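Local coordinates for protein nucleoside-triphosphatase THEP1 (Aquifex aeolicus, PDB 1YE8) that hydrolyses nucleoside triphosphates such as ATP, GTP, CTP, TTP and UTP to the nucleoside diphosphates and phosphate, and has no kinase activity, at residues K2-G7 with P153-I158; I29-E34 with P86-A91. All blocks are in the same frame, centred on the assembly; numbering follows the deposited sequence.

Contact 1 (K2-G7 with P153-I158); sequences KIIITG and PGAVLI
Four backbone hydrogen bonds join Lys-2 to Thr-6 with Val-156 to Ile-158 as parallel strands. Val-156 N donates to Lys-2 O, Ile-4 N to Val-156 O at 2.8 Å, Ile-158 N to Ile-4 O, and Thr-6 N to Ile-158 O at 2.9 Å. All are nearly straight, with N-H...O angles of 172° or more. A water extends the pairing past Val-156: it accepts from Lys-2 N and donates to Gly-154 O, 2.7 Å away.

This pairing sets the edge strand 156-159 beside strand 2-6 of the parallel RecA-like sheet; strand 132-136 flanks the latter on its other side. Strand 2-6 runs into the P-loop, which opens with Gly-7, inferred to bind ATP; its backbone angles would press any side chain into Thr-6 O, so glycine suits the place.

Apolar contacts cover both faces. Beta-branched residues suit these extended backbones. Ile-3 and Val-156 lie side by side under helix 168-175; Ile-3 CG1 is anti to the carbonyl carbon (chi1 -52°), and the bend at chi2 carries CD1 to 3.8 Å from Val-156 CB. Ile-158 shares this face, its CD1 touching Ile-3 CG2. On the other face Ile-4 CD1 lies 3.6 Å from Ala-155 CB, while its CG2 meets Leu-157 CD1 at 3.8 Å. Thr-6 CG2 lies 4.0 Å from Leu-157 CD1, and its OG1 bonds to Ile-137 O.

Contact 2 (I29-E34 with P86-A91); sequences IGFWTE and PILERA
Ile-29 and Ala-91 bring strand and helix together at their closest, with Ala-91 CB 3.5 Å from Ile-29 O. So small a residue suits the helix here, since the strand backbone lies directly against it. Ile-29 CG2 also packs on that methyl, at 3.6 Å, and sits 4.3 Å above the centre of one face of the Arg-90 guanidinium, whose charge is paired with Glu-94 and Glu-53.

Ile-87 points its CB at the strand and divides there. CG1 lies anti to the backbone N (chi1 -163°) and rests 3.6 Å from Gly-30 O; beyond it CD1 meets Ile-29 CG2 at 4.0 Å. The other branch, CG2, also meets the Gly-30 carbonyl and then the edge of the Phe-31 ring, 4.1 Å from CD2. With an alanine in its place both branches would go, which would probably open a gap over Gly-30 and cost Ile-29 and Phe-31 an apolar neighbour each.

Leu-88 meets the same ring edge, its CD1 3.7 Å from Phe-31 CE2, the two side chains crossing at about a right angle. Gly-30 marks the corner between the parallel and antiparallel sheets, where its backbone angles would drive a side chain into Ile-29 O; helix 77-97 packs across it. Because the touching side chains are mostly apolar, the fit depends on shape, and the backbone of 29-31 finds its hydrogen bonds away from the helix, with strand 102-105, Thr-52 and Asp-106.

Both contacts are largely buried, yet contact 1 reaches the border of the parallel sheet, where Leu-157 is exposed, whereas none of the residues touching in contact 2 is. Contact 1 joins strand to strand, and its backbone hydrogen bonds fix the register while side chains fill the two faces. Contact 2 joins a strand corner to a helix, through helix side chains packed on the side chains and backbone of the corner. They share no element, but Ile-29 belongs to strand 28-29, the opposite outermost strand of the sheet that contact 1 ends with strand 156-159. Their centres are about 18 Å apart, on opposite sides of the chain's centre, and in sequence contact 2 lies between the two segments of contact 1.

Contact 1 (K2-G7 with P153-I158)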
ATOM      1  N   LYS A   2      -6.972  -4.854 -10.141  1.00 14.20           N
ATOM      2  CA  LYS A   2      -5.814  -4.265  -9.434  1.00 13.19           C
ATOM      3  C   LYS A   2      -5.874  -2.767  -9.665  1.00 12.36           C
ATOM      4  O   LYS A   2      -5.819  -2.323 -10.819  1.00 13.16           O
ATOM      5  CB  LYS A   2      -4.464  -4.784  -9.975  1.00 14.37           C
ATOM      6  CG  LYS A   2      -4.237  -6.304 -10.018  1.00 15.89           C
ATOM      7  CD  LYS A   2      -4.107  -6.878  -8.617  1.00 16.07           C
ATOM      8  CE  LYS A   2      -3.746  -8.359  -8.558  1.00 16.00           C
ATOM      9  NZ  LYS A   2      -4.673  -9.222  -9.331  1.00 16.55           N
ATOM     10  N   ILE A   3      -6.028  -1.993  -8.595  1.00 11.20           N
ATOM     11  CA  ILE A   3      -6.029  -0.530  -8.682  1.00 11.37           C
ATOM     12  C   ILE A   3      -4.688  -0.046  -8.152  1.00 10.29           C
ATOM     13  O   ILE A   3      -4.370  -0.295  -6.969  1.00 10.90           O
ATOM     14  CB  ILE A   3      -7.159   0.086  -7.790  1.00 12.49           C
ATOM     15  CG1 ILE A   3      -8.538  -0.538  -8.073  1.00 14.76           C
ATOM     16  CG2 ILE A   3      -7.173   1.607  -7.936  1.00 14.03           C
ATOM     17  CD1 ILE A   3      -9.080  -0.225  -9.448  1.00 15.98           C
ATOM     18  N   ILE A   4      -3.908   0.622  -9.005  1.00  9.76           N
ATOM     19  CA  ILE A   4      -2.594   1.133  -8.620  1.00 10.26           C
ATOM     20  C   ILE A   4      -2.679   2.646  -8.614  1.00 10.11           C
ATOM     21  O   ILE A   4      -2.911   3.275  -9.653  1.00 10.31           O
ATOM     22  CB  ILE A   4      -1.506   0.660  -9.605  1.00 10.60           C
ATOM     23  CG1 ILE A   4      -1.479  -0.867  -9.674  1.00 12.10           C
ATOM     24  CG2 ILE A   4      -0.141   1.213  -9.170  1.00 11.13           C
ATOM     25  CD1 ILE A   4      -0.503  -1.443 -10.637  1.00 15.75           C
ATOM     26  N   ILE A   5      -2.469   3.237  -7.440  1.00  9.83           N
ATOM     27  CA  ILE A   5      -2.546   4.686  -7.257  1.00 10.03           C
ATOM     28  C   ILE A   5      -1.138   5.236  -7.097  1.00  9.48           C
ATOM     29  O   ILE A   5      -0.366   4.798  -6.242  1.00  9.53           O
ATOM     30  CB  ILE A   5      -3.398   5.035  -6.016  1.00  9.74           C
ATOM     31  CG1 ILE A   5      -4.820   4.485  -6.154  1.00 10.64           C
ATOM     32  CG2 ILE A   5      -3.410   6.565  -5.791  1.00 11.76           C
ATOM     33  CD1 ILE A   5      -5.559   4.355  -4.832  1.00 10.37           C
ATOM     34  N   THR A   6      -0.797   6.200  -7.940  1.00  9.58           N
ATOM     35  CA  THR A   6       0.507   6.837  -7.881  1.00 10.42           C
ATOM     36  C   THR A   6       0.337   8.349  -7.855  1.00 11.15           C
ATOM     37  O   THR A   6      -0.782   8.847  -7.975  1.00 13.35           O
ATOM     38  CB  THR A   6       1.380   6.300  -9.051  1.00 10.63           C
ATOM     39  OG1 THR A   6       2.750   6.680  -8.866  1.00 11.12           O
ATOM     40  CG2 THR A   6       0.956   6.851 -10.448  1.00 11.32           C
ATOM     41  N   GLY A   7       1.426   9.074  -7.639  1.00 10.86           N
ATOM     42  CA  GLY A   7       1.356  10.520  -7.611  1.00 11.85           C
ATOM     43  C   GLY A   7       2.438  11.094  -6.730  1.00 12.40           C
ATOM     44  O   GLY A   7       3.163  10.355  -6.062  1.00 12.90           O
ATOM     45  N   PRO A 153       0.401  -5.597 -16.284  1.00 16.16           N
ATOM     46  CA  PRO A 153      -0.671  -5.754 -17.281  1.00 16.54           C
ATOM     47  C   PRO A 153      -2.067  -5.889 -16.668  1.00 15.85           C
ATOM     48  O   PRO A 153      -2.222  -6.581 -15.661  1.00 15.60           O
ATOM     49  CB  PRO A 153      -0.280  -7.048 -18.003  1.00 17.13           C
ATOM     50  CG  PRO A 153       1.177  -7.084 -17.872  1.00 17.41           C
ATOM     51  CD  PRO A 153       1.465  -6.605 -16.460  1.00 16.79           C
ATOM     52  N   GLY A 154      -3.069  -5.236 -17.263  1.00 15.39           N
ATOM     53  CA  GLY A 154      -4.453  -5.354 -16.823  1.00 15.79           C
ATOM     54  C   GLY A 154      -4.819  -4.449 -15.657  1.00 14.77           C
ATOM     55  O   GLY A 154      -5.983  -4.296 -15.311  1.00 15.69           O
ATOM     56  N   ALA A 155      -3.820  -3.833 -15.036  1.00 14.32           N
ATOM     57  CA  ALA A 155      -4.094  -2.991 -13.877  1.00 13.86           C
ATOM     58  C   ALA A 155      -4.721  -1.665 -14.274  1.00 13.43           C
ATOM     59  O   ALA A 155      -4.585  -1.187 -15.419  1.00 14.00           O
ATOM     60  CB  ALA A 155      -2.816  -2.748 -13.080  1.00 13.63           C
ATOM     61  N   VAL A 156      -5.401  -1.067 -13.313  1.00 13.05           N
ATOM     62  CA  VAL A 156      -5.924   0.278 -13.458  1.00 13.11           C
ATOM     63  C   VAL A 156      -4.867   1.177 -12.830  1.00 12.87           C
ATOM     64  O   VAL A 156      -4.577   1.042 -11.650  1.00 14.52           O
ATOM     65  CB  VAL A 156      -7.271   0.415 -12.718  1.00 13.29           C
ATOM     66  CG1 VAL A 156      -7.781   1.864 -12.739  1.00 15.98           C
ATOM     67  CG2 VAL A 156      -8.299  -0.548 -13.304  1.00 14.90           C
ATOM     68  N   LEU A 157      -4.263   2.060 -13.621  1.00 12.47           N
ATOM     69  CA  LEU A 157      -3.207   2.940 -13.110  1.00 12.68           C
ATOM     70  C   LEU A 157      -3.768   4.356 -13.029  1.00 12.49           C
ATOM     71  O   LEU A 157      -4.187   4.937 -14.042  1.00 13.48           O
ATOM     72  CB  LEU A 157      -1.957   2.876 -14.009  1.00 12.72           C
ATOM     73  CG  LEU A 157      -0.795   3.792 -13.582  1.00 13.07           C
ATOM     74  CD1 LEU A 157      -0.173   3.416 -12.223  1.00 12.84           C
ATOM     75  CD2 LEU A 157       0.299   3.799 -14.652  1.00 14.54           C
ATOM     76  N   ILE A 158      -3.793   4.903 -11.818  1.00 12.27           N
ATOM     77  CA  ILE A 158      -4.353   6.231 -11.578  1.00 13.03           C
ATOM     78  C   ILE A 158      -3.280   7.159 -11.053  1.00 12.72           C
ATOM     79  O   ILE A 158      -2.644   6.875 -10.033  1.00 13.57           O
ATOM     80  CB  ILE A 158      -5.534   6.149 -10.596  1.00 14.32           C
ATOM     81  CG1 ILE A 158      -6.739   5.532 -11.319  1.00 16.43           C
ATOM     82  CG2 ILE A 158      -5.917   7.544 -10.047  1.00 15.96           C
ATOM     83  CD1 ILE A 158      -7.742   4.897 -10.408  1.00 19.14           C
TER
HETATM   84  O   HOH W   1      -7.416  -4.898 -13.071  1.00 18.32           O

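Contact 2 (I29-E34 with P86-A91)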
ATOM      1  N   ILE A  29      -8.880  -5.574   3.525  1.00  9.99           N
ATOM      2  CA  ILE A  29      -7.925  -6.171   4.476  1.00  9.78           C
ATOM      3  C   ILE A  29      -6.509  -5.791   4.050  1.00  8.49           C
ATOM      4  O   ILE A  29      -6.126  -6.020   2.897  1.00  8.57           O
ATOM      5  CB  ILE A  29      -8.050  -7.719   4.554  1.00 10.42           C
ATOM      6  CG1 ILE A  29      -9.503  -8.190   4.735  1.00 13.10           C
ATOM      7  CG2 ILE A  29      -7.155  -8.251   5.657  1.00 10.78           C
ATOM      8  CD1 ILE A  29      -9.718  -9.702   4.384  1.00 15.30           C
ATOM      9  N   GLY A  30      -5.723  -5.229   4.964  1.00  8.39           N
ATOM     10  CA  GLY A  30      -4.353  -4.854   4.635  1.00  8.21           C
ATOM     11  C   GLY A  30      -3.843  -3.742   5.526  1.00  8.01           C
ATOM     12  O   GLY A  30      -4.115  -3.721   6.728  1.00  9.01           O
ATOM     13  N   PHE A  31      -3.112  -2.797   4.946  1.00  8.02           N
ATOM     14  CA  PHE A  31      -2.541  -1.726   5.736  1.00  8.34           C
ATOM     15  C   PHE A  31      -2.306  -0.491   4.910  1.00  8.18           C
ATOM     16  O   PHE A  31      -2.199  -0.556   3.657  1.00  7.98           O
ATOM     17  CB  PHE A  31      -1.237  -2.179   6.440  1.00  8.31           C
ATOM     18  CG  PHE A  31      -0.060  -2.363   5.497  1.00  7.51           C
ATOM     19  CD1 PHE A  31       0.708  -1.283   5.091  1.00  7.25           C
ATOM     20  CD2 PHE A  31       0.252  -3.625   4.995  1.00  9.06           C
ATOM     21  CE1 PHE A  31       1.779  -1.450   4.223  1.00  8.58           C
ATOM     22  CE2 PHE A  31       1.319  -3.793   4.112  1.00  9.51           C
ATOM     23  CZ  PHE A  31       2.086  -2.703   3.737  1.00  8.31           C
ATOM     24  N   TRP A  32      -2.160   0.623   5.623  1.00  8.20           N
ATOM     25  CA  TRP A  32      -1.681   1.862   5.033  1.00  8.25           C
ATOM     26  C   TRP A  32      -0.584   2.462   5.894  1.00  9.44           C
ATOM     27  O   TRP A  32      -0.244   1.916   6.958  1.00  9.60           O
ATOM     28  CB  TRP A  32      -2.819   2.866   4.760  1.00  9.26           C
ATOM     29  CG  TRP A  32      -3.582   3.302   5.993  1.00 11.05           C
ATOM     30  CD1 TRP A  32      -3.321   4.387   6.785  1.00 12.57           C
ATOM     31  CD2 TRP A  32      -4.711   2.640   6.569  1.00 12.12           C
ATOM     32  NE1 TRP A  32      -4.233   4.446   7.816  1.00 13.35           N
ATOM     33  CE2 TRP A  32      -5.094   3.384   7.710  1.00 13.00           C
ATOM     34  CE3 TRP A  32      -5.452   1.498   6.231  1.00 13.05           C
ATOM     35  CZ2 TRP A  32      -6.191   3.017   8.520  1.00 14.18           C
ATOM     36  CZ3 TRP A  32      -6.531   1.131   7.045  1.00 14.98           C
ATOM     37  CH2 TRP A  32      -6.883   1.897   8.163  1.00 15.00           C
ATOM     38  N   THR A  33       0.011   3.543   5.404  1.00  9.80           N
ATOM     39  CA  THR A  33       1.180   4.125   6.054  1.00 11.24           C
ATOM     40  C   THR A  33       0.938   5.609   6.291  1.00 12.21           C
ATOM     41  O   THR A  33       0.702   6.367   5.343  1.00 14.40           O
ATOM     42  CB  THR A  33       2.431   3.883   5.180  1.00 11.49           C
ATOM     43  OG1 THR A  33       2.714   2.476   5.142  1.00 13.03           O
ATOM     44  CG2 THR A  33       3.691   4.502   5.815  1.00 13.12           C
ATOM     45  N   GLU A  34       0.955   6.013   7.556  1.00 12.50           N
ATOM     46  CA  GLU A  34       0.686   7.395   7.913  1.00 14.04           C
ATOM     47  C   GLU A  34       1.935   8.095   8.386  1.00 13.34           C
ATOM     48  O   GLU A  34       2.796   7.493   9.017  1.00 12.88           O
ATOM     49  CB  GLU A  34      -0.368   7.460   9.008  1.00 15.16           C
ATOM     50  CG  GLU A  34      -1.777   7.178   8.498  1.00 18.38           C
ATOM     51  CD  GLU A  34      -2.871   7.528   9.496  1.00 21.86           C
ATOM     52  OE1 GLU A  34      -2.613   8.287  10.462  1.00 24.62           O
ATOM     53  OE2 GLU A  34      -4.002   7.019   9.317  1.00 23.03           O
ATOM     54  N   PRO A  86       1.832 -10.544   8.543  1.00  9.82           N
ATOM     55  CA  PRO A  86       0.657 -11.341   8.900  1.00 10.39           C
ATOM     56  C   PRO A  86      -0.635 -10.771   8.314  1.00  9.47           C
ATOM     57  O   PRO A  86      -1.475 -11.564   7.881  1.00  9.71           O
ATOM     58  CB  PRO A  86       0.663 -11.365  10.432  1.00 11.56           C
ATOM     59  CG  PRO A  86       1.639 -10.351  10.858  1.00 12.03           C
ATOM     60  CD  PRO A  86       2.575 -10.078   9.734  1.00 10.44           C
ATOM     61  N   ILE A  87      -0.805  -9.452   8.267  1.00  9.26           N
ATOM     62  CA  ILE A  87      -2.055  -8.942   7.707  1.00  9.32           C
ATOM     63  C   ILE A  87      -2.147  -9.189   6.195  1.00  8.98           C
ATOM     64  O   ILE A  87      -3.230  -9.497   5.692  1.00  9.22           O
ATOM     65  CB  ILE A  87      -2.324  -7.458   8.096  1.00  9.09           C
ATOM     66  CG1 ILE A  87      -3.800  -7.112   7.861  1.00  9.45           C
ATOM     67  CG2 ILE A  87      -1.455  -6.491   7.317  1.00 10.18           C
ATOM     68  CD1 ILE A  87      -4.765  -7.771   8.865  1.00 11.34           C
ATOM     69  N   LEU A  88      -1.024  -9.121   5.478  1.00  9.05           N
ATOM     70  CA  LEU A  88      -1.073  -9.419   4.042  1.00  9.27           C
ATOM     71  C   LEU A  88      -1.245 -10.904   3.767  1.00  9.02           C
ATOM     72  O   LEU A  88      -1.923 -11.271   2.811  1.00  9.44           O
ATOM     73  CB  LEU A  88       0.145  -8.859   3.302  1.00 10.22           C
ATOM     74  CG  LEU A  88       0.192  -7.334   3.123  1.00 12.74           C
ATOM     75  CD1 LEU A  88       1.270  -6.955   2.116  1.00 14.37           C
ATOM     76  CD2 LEU A  88      -1.147  -6.715   2.706  1.00 12.96           C
ATOM     77  N   GLU A  89      -0.646 -11.769   4.589  1.00  9.38           N
ATOM     78  CA  GLU A  89      -0.846 -13.210   4.398  1.00  9.87           C
ATOM     79  C   GLU A  89      -2.318 -13.569   4.614  1.00  9.41           C
ATOM     80  O   GLU A  89      -2.902 -14.357   3.863  1.00 10.45           O
ATOM     81  CB  GLU A  89       0.046 -14.036   5.333  1.00 10.87           C
ATOM     82  CG  GLU A  89       1.534 -13.886   5.046  1.00 13.20           C
ATOM     83  CD  GLU A  89       2.082 -14.797   3.963  1.00 16.64           C
ATOM     84  OE1 GLU A  89       1.300 -15.412   3.218  1.00 18.58           O
ATOM     85  OE2 GLU A  89       3.332 -14.876   3.833  1.00 19.09           O
ATOM     86  N   ARG A  90      -2.924 -12.982   5.649  1.00  9.65           N
ATOM     87  CA  ARG A  90      -4.358 -13.152   5.887  1.00 10.22           C
ATOM     88  C   ARG A  90      -5.183 -12.596   4.722  1.00  9.83           C
ATOM     89  O   ARG A  90      -6.087 -13.268   4.214  1.00  9.98           O
ATOM     90  CB  ARG A  90      -4.774 -12.466   7.188  1.00 10.56           C
ATOM     91  CG  ARG A  90      -6.259 -12.449   7.410  1.00 11.34           C
ATOM     92  CD  ARG A  90      -6.711 -11.712   8.655  1.00 13.86           C
ATOM     93  NE  ARG A  90      -8.104 -11.368   8.457  1.00 14.50           N
ATOM     94  CZ  ARG A  90      -8.751 -10.412   9.073  1.00 13.25           C
ATOM     95  NH1 ARG A  90      -8.155  -9.683  10.025  1.00 13.46           N
ATOM     96  NH2 ARG A  90     -10.019 -10.199   8.735  1.00 15.71           N
ATOM     97  N   ALA A  91      -4.862 -11.372   4.300  1.00  9.69           N
ATOM     98  CA  ALA A  91      -5.598 -10.740   3.201  1.00  9.46           C
ATOM     99  C   ALA A  91      -5.577 -11.609   1.944  1.00  9.49           C
ATOM    100  O   ALA A  91      -6.603 -11.799   1.313  1.00 10.36           O
ATOM    101  CB  ALA A  91      -5.040  -9.363   2.899  1.00  9.72           C
TER